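PDB 3FQ6: methyltransferase from Bacteroides thetaiotaomicron, which probably transfers methyl groups to RNA, as the RsmI-like members of the tetrapyrrole (corrin/porphyrin) methylase family do. Local coordinates for residues Gly67-Ala72 with Arg87-Glu92. Numbering follows the deposited sequence.
Sequences GTERQA and RGSLAE
The side-chain amide of Q71 lies tilted over one face of the G88-S89 peptide, its CD 3.6 Å from G88 C; the bend at chi2 (-69°) folds the chain back over this plane. Both edges of the peptide are bonded. G88 O takes A72 N at 2.8 Å, while S89 N gives its hydrogen to the anti lone pair of E92 OE1 at 2.9 Å. The same carboxylate oxygen receives S89 OG from above its plane, and E92 N returns a weak bond to S89 OG, completing a capping box at the start of helix 90-99. With chi1 at 60°, the S89 hydroxyl sits between backbone N and carbonyl carbon. Were S89 an alanine, E92 N would probably lose its cap, and the E92 carboxylate, left with the S89 N bond but without the hydroxyl, would turn more freely. Across the contact, R70 O accepts L90 N at 2.8 Å, and T68 O accepts A91 N on a lone pair in the carbonyl plane. L90 points toward 67-72, CD1 against A72 CB (3.7 Å) and CD2 against R70 CB, and also packs against L110 and F62. The antiparallel pairing runs through A72-G88 to Q71-S89, the chain turning its corner at G88 and the helix beginning after S89. The chemistry illustrates N-terminal capping shared between a local capping box and backbone acceptors of the G67-R70 turn, with the E92 carboxylate likely stabilised by the helix's amino end.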
ATOM      1  N   GLY A  67      -3.587  -3.313  11.363  1.00 36.77           N
ATOM      2  CA  GLY A  67      -2.765  -4.142  12.233  1.00 36.57           C
ATOM      3  C   GLY A  67      -1.323  -4.166  11.756  1.00 37.15           C
ATOM      4  O   GLY A  67      -1.061  -4.137  10.555  1.00 36.23           O
ATOM      5  N   THR A  68      -0.387  -4.216  12.710  1.00 37.54           N
ATOM      6  CA  THR A  68       1.054  -4.222  12.397  1.00 38.87           C
ATOM      7  C   THR A  68       1.555  -5.466  11.664  1.00 39.28           C
ATOM      8  O   THR A  68       2.585  -5.408  10.983  1.00 39.67           O
ATOM      9  CB  THR A  68       1.971  -4.012  13.642  1.00 38.73           C
ATOM     10  OG1 THR A  68       1.759  -5.072  14.590  1.00 40.21           O
ATOM     11  CG2 THR A  68       1.717  -2.653  14.299  1.00 38.16           C
ATOM     12  N   GLU A  69       0.868  -6.590  11.795  1.00 39.37           N
ATOM     13  CA  GLU A  69       1.324  -7.776  11.071  1.00 39.81           C
ATOM     14  C   GLU A  69       0.731  -7.922   9.667  1.00 39.11           C
ATOM     15  O   GLU A  69       1.047  -8.877   8.956  1.00 39.51           O
ATOM     16  CB  GLU A  69       1.105  -9.033  11.906  1.00 40.18           C
ATOM     17  CG  GLU A  69       1.982  -9.070  13.157  1.00 45.12           C
ATOM     18  CD  GLU A  69       3.485  -9.026  12.814  1.00 52.08           C
ATOM     19  OE1 GLU A  69       4.121  -7.939  12.923  1.00 54.38           O
ATOM     20  OE2 GLU A  69       4.024 -10.082  12.407  1.00 54.97           O
ATOM     21  N   ARG A  70      -0.094  -6.977   9.247  1.00 38.27           N
ATOM     22  CA  ARG A  70      -0.711  -7.119   7.950  1.00 38.45           C
ATOM     23  C   ARG A  70       0.383  -7.123   6.874  1.00 38.42           C
ATOM     24  O   ARG A  70       1.323  -6.339   6.933  1.00 39.43           O
ATOM     25  CB  ARG A  70      -1.744  -6.015   7.696  1.00 38.11           C
ATOM     26  CG  ARG A  70      -2.648  -6.291   6.463  1.00 40.49           C
ATOM     27  CD  ARG A  70      -3.676  -7.459   6.643  1.00 38.17           C
ATOM     28  NE  ARG A  70      -4.717  -7.065   7.578  1.00 37.49           N
ATOM     29  CZ  ARG A  70      -5.864  -6.465   7.267  1.00 36.91           C
ATOM     30  NH1 ARG A  70      -6.669  -6.123   8.257  1.00 35.48           N
ATOM     31  NH2 ARG A  70      -6.213  -6.212   6.000  1.00 36.52           N
ATOM     32  N   GLN A  71       0.276  -8.028   5.914  1.00 37.67           N
ATOM     33  CA  GLN A  71       1.250  -8.101   4.856  1.00 37.19           C
ATOM     34  C   GLN A  71       0.919  -7.049   3.793  1.00 37.27           C
ATOM     35  O   GLN A  71      -0.271  -6.776   3.492  1.00 37.88           O
ATOM     36  CB  GLN A  71       1.287  -9.512   4.259  1.00 36.71           C
ATOM     37  CG  GLN A  71       2.065 -10.508   5.101  1.00 37.10           C
ATOM     38  CD  GLN A  71       3.568 -10.224   5.108  1.00 39.69           C
ATOM     39  OE1 GLN A  71       4.174  -9.952   4.058  1.00 41.90           O
ATOM     40  NE2 GLN A  71       4.175 -10.280   6.293  1.00 37.79           N
ATOM     41  N   ALA A  72       1.968  -6.443   3.256  1.00 36.46           N
ATOM     42  CA  ALA A  72       1.849  -5.541   2.126  1.00 37.00           C
ATOM     43  C   ALA A  72       3.114  -5.510   1.264  1.00 36.92           C
ATOM     44  O   ALA A  72       4.184  -6.008   1.664  1.00 36.95           O
ATOM     45  CB  ALA A  72       1.452  -4.100   2.594  1.00 38.00           C
ATOM     46  N   ARG A  87       8.659  -5.722   0.493  1.00 37.70           N
ATOM     47  CA  ARG A  87       7.692  -6.689   0.998  1.00 39.69           C
ATOM     48  C   ARG A  87       7.810  -6.876   2.500  1.00 39.63           C
ATOM     49  O   ARG A  87       8.900  -6.732   3.063  1.00 40.84           O
ATOM     50  CB  ARG A  87       7.899  -8.047   0.328  1.00 40.32           C
ATOM     51  CG  ARG A  87       6.945  -8.246  -0.809  1.00 46.09           C
ATOM     52  CD  ARG A  87       6.785  -9.698  -1.262  1.00 52.88           C
ATOM     53  NE  ARG A  87       6.919  -9.712  -2.715  1.00 56.61           N
ATOM     54  CZ  ARG A  87       8.097  -9.749  -3.335  1.00 60.81           C
ATOM     55  NH1 ARG A  87       8.148  -9.739  -4.670  1.00 60.76           N
ATOM     56  NH2 ARG A  87       9.233  -9.813  -2.618  1.00 61.64           N
ATOM     57  N   GLY A  88       6.695  -7.188   3.147  1.00 39.25           N
ATOM     58  CA  GLY A  88       6.711  -7.646   4.523  1.00 38.72           C
ATOM     59  C   GLY A  88       5.455  -7.155   5.187  1.00 39.03           C
ATOM     60  O   GLY A  88       4.509  -6.707   4.511  1.00 38.95           O
ATOM     61  N   SER A  89       5.444  -7.242   6.511  1.00 38.45           N
ATOM     62  CA  SER A  89       4.377  -6.675   7.310  1.00 37.89           C
ATOM     63  C   SER A  89       4.501  -5.166   7.258  1.00 38.34           C
ATOM     64  O   SER A  89       5.564  -4.633   6.942  1.00 38.64           O
ATOM     65  CB  SER A  89       4.492  -7.147   8.753  1.00 36.39           C
ATOM     66  OG  SER A  89       5.721  -6.726   9.260  1.00 35.23           O
ATOM     67  N   LEU A  90       3.397  -4.503   7.563  1.00 38.56           N
ATOM     68  CA  LEU A  90       3.341  -3.062   7.734  1.00 38.46           C
ATOM     69  C   LEU A  90       4.368  -2.550   8.758  1.00 38.50           C
ATOM     70  O   LEU A  90       4.976  -1.499   8.524  1.00 39.45           O
ATOM     71  CB  LEU A  90       1.911  -2.656   8.134  1.00 37.99           C
ATOM     72  CG  LEU A  90       0.881  -2.041   7.166  1.00 37.67           C
ATOM     73  CD1 LEU A  90       1.203  -2.117   5.679  1.00 32.01           C
ATOM     74  CD2 LEU A  90      -0.549  -2.473   7.497  1.00 34.61           C
ATOM     75  N   ALA A  91       4.593  -3.263   9.870  1.00 37.43           N
ATOM     76  CA  ALA A  91       5.656  -2.811  10.821  1.00 36.88           C
ATOM     77  C   ALA A  91       7.029  -2.817  10.182  1.00 36.43           C
ATOM     78  O   ALA A  91       7.821  -1.909  10.431  1.00 36.48           O
ATOM     79  CB  ALA A  91       5.690  -3.614  12.135  1.00 35.67           C
ATOM     80  N   GLU A  92       7.305  -3.823   9.355  1.00 36.37           N
ATOM     81  CA  GLU A  92       8.607  -3.875   8.650  1.00 36.77           C
ATOM     82  C   GLU A  92       8.675  -2.849   7.573  1.00 37.09           C
ATOM     83  O   GLU A  92       9.757  -2.395   7.253  1.00 38.55           O
ATOM     84  CB  GLU A  92       8.883  -5.215   8.018  1.00 36.24           C
ATOM     85  CG  GLU A  92       9.093  -6.312   9.022  1.00 36.00           C
ATOM     86  CD  GLU A  92       8.957  -7.681   8.386  1.00 37.45           C
ATOM     87  OE1 GLU A  92       8.039  -7.891   7.556  1.00 37.63           O
ATOM     88  OE2 GLU A  92       9.770  -8.564   8.720  1.00 40.98           O
TER